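Local structure of pyruvate kinase (Pyrobaculum aerophilum, 3QTG) at residues A63-E68 and V408-S413. The protein catalyses the last step of glycolysis, the transfer of phosphate from phosphoenolpyruvate to ADP, which yields pyruvate and ATP with the help of a divalent metal cation. Residues are numbered along the deposited sequence; the frame is centred on the assembly and turned at random.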
# COMPACT_ATOMS: atom_id res chain seq x y z
N ALA A 63 51.34 5.16 -9.64
CA ALA A 63 51.33 4.07 -8.66
C ALA A 63 49.95 3.38 -8.58
O ALA A 63 49.85 2.16 -8.40
CB ALA A 63 51.75 4.59 -7.29
N VAL A 64 48.90 4.18 -8.73
CA VAL A 64 47.53 3.67 -8.73
C VAL A 64 47.30 2.77 -9.96
O VAL A 64 46.81 1.65 -9.82
CB VAL A 64 46.50 4.84 -8.66
CG1 VAL A 64 45.08 4.41 -9.12
CG2 VAL A 64 46.50 5.45 -7.26
N ARG A 65 47.68 3.27 -11.13
CA ARG A 65 47.45 2.57 -12.41
C ARG A 65 48.33 1.34 -12.54
O ARG A 65 47.95 0.35 -13.19
CB ARG A 65 47.68 3.51 -13.60
CG ARG A 65 46.65 4.63 -13.72
CD ARG A 65 45.20 4.09 -13.67
NE ARG A 65 44.26 5.21 -13.78
CZ ARG A 65 43.02 5.23 -13.30
NH1 ARG A 65 42.50 4.19 -12.65
NH2 ARG A 65 42.29 6.32 -13.48
N SER A 66 49.49 1.40 -11.90
CA SER A 66 50.42 0.28 -11.85
C SER A 66 49.81 -0.86 -11.02
O SER A 66 49.85 -2.02 -11.42
CB SER A 66 51.76 0.75 -11.27
OG SER A 66 52.63 -0.34 -11.04
N TYR A 67 49.23 -0.51 -9.88
CA TYR A 67 48.55 -1.46 -9.01
C TYR A 67 47.35 -2.08 -9.72
O TYR A 67 47.13 -3.29 -9.68
CB TYR A 67 48.09 -0.77 -7.72
CG TYR A 67 47.04 -1.58 -6.98
CD1 TYR A 67 47.42 -2.55 -6.05
CD2 TYR A 67 45.68 -1.39 -7.24
CE1 TYR A 67 46.47 -3.30 -5.39
CE2 TYR A 67 44.72 -2.15 -6.59
CZ TYR A 67 45.12 -3.09 -5.66
OH TYR A 67 44.19 -3.85 -5.03
N GLU A 68 46.56 -1.21 -10.37
CA GLU A 68 45.39 -1.60 -11.12
C GLU A 68 45.71 -2.66 -12.18
O GLU A 68 44.97 -3.63 -12.33
CB GLU A 68 44.75 -0.36 -11.76
CG GLU A 68 43.97 -0.62 -13.05
CD GLU A 68 43.08 0.55 -13.43
OE1 GLU A 68 42.97 1.51 -12.61
OE2 GLU A 68 42.49 0.51 -14.53
N VAL A 408 35.38 3.36 -18.51
CA VAL A 408 34.06 3.10 -17.92
C VAL A 408 34.18 2.24 -16.65
O VAL A 408 33.58 2.55 -15.61
CB VAL A 408 33.06 2.46 -18.95
CG1 VAL A 408 31.74 2.11 -18.28
CG2 VAL A 408 32.79 3.42 -20.13
N ALA A 409 34.98 1.18 -16.70
CA ALA A 409 35.19 0.34 -15.52
C ALA A 409 35.65 1.16 -14.31
O ALA A 409 35.18 0.95 -13.19
CB ALA A 409 36.17 -0.80 -15.81
N ARG A 410 36.59 2.08 -14.54
CA ARG A 410 37.12 2.94 -13.49
C ARG A 410 36.07 3.88 -12.91
O ARG A 410 36.06 4.14 -11.73
CB ARG A 410 38.29 3.74 -14.05
CG ARG A 410 39.56 2.93 -14.26
CD ARG A 410 40.50 3.67 -15.20
NE ARG A 410 41.70 2.89 -15.49
CZ ARG A 410 42.62 3.22 -16.40
NH1 ARG A 410 42.50 4.33 -17.14
NH2 ARG A 410 43.66 2.43 -16.59
N SER A 411 35.22 4.42 -13.77
CA SER A 411 34.18 5.33 -13.36
C SER A 411 33.21 4.63 -12.39
O SER A 411 32.83 5.19 -11.35
CB SER A 411 33.44 5.81 -14.61
OG SER A 411 32.73 7.01 -14.38
N LEU A 412 32.86 3.38 -12.70
CA LEU A 412 31.82 2.63 -11.99
C LEU A 412 32.31 2.04 -10.67
O LEU A 412 31.52 1.60 -9.83
CB LEU A 412 31.27 1.52 -12.90
CG LEU A 412 30.70 1.98 -14.24
CD1 LEU A 412 30.23 0.77 -15.02
CD2 LEU A 412 29.56 3.00 -14.03
N SER A 413 33.62 2.08 -10.48
CA SER A 413 34.26 1.58 -9.28
C SER A 413 33.75 2.19 -7.96
O SER A 413 33.80 1.54 -6.91
CB SER A 413 35.76 1.83 -9.41
OG SER A 413 36.44 0.99 -8.50
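Arg-410 reaches across from helix 406-412 to grip the carboxylate of Glu-68 side-on, spending two donors on one oxygen. The bond from Arg-410 NE to Glu-68 OE2 is short and fairly straight (2.7 Å, 159°), whereas that from Arg-410 NH2 to the same OE2, at 3.0 Å, is more bent. OE2 lies in the guanidinium plane, but the carboxylate is turned 71° from it, so NE arrives on the syn side and NH2 from above the carboxylate. The other oxygen turns to its own side of the contact: Arg-65 NH1, one turn back in the helix, donates to Glu-68 OE1 at 2.7 Å, and Leu-75 N, beyond the end of the helix, adds a weak bond. Glu-68 suits this place because its chain, with CG anti to the backbone N and extended beyond, carries an acceptor to both arginines.

The two guanidinium groups stack almost parallel, their planes 16° apart and centres 3.7 Å apart. Arg-65 NH1 and Arg-410 NE, both donors, lie 3.2 Å from each other without bonding; the carboxylate of Glu-68, set alongside the stacked pair with one oxygen toward each, probably offsets their like charges. A bend at chi2 turns the Arg-65 head toward helix 406-412; its NH2 also forms a salt bridge to Asp-198 and a hydrogen bond to the carbonyl of Asn-196, both in the loop before strand 199-202, while NH1 also reaches the carbonyl of Leu-75. Arginine fits here because its flat head can stack and still donate around its rim. With a leucine replacing Arg-410, Glu-68 OE2 would probably lose both donors described here and Arg-65 its stacking partner.

The result is an interdomain salt-bridge network, tying helix 54-71, which follows the second strand of pyruvate kinase's TIM barrel, to a helix of the C-terminal alpha/beta domain.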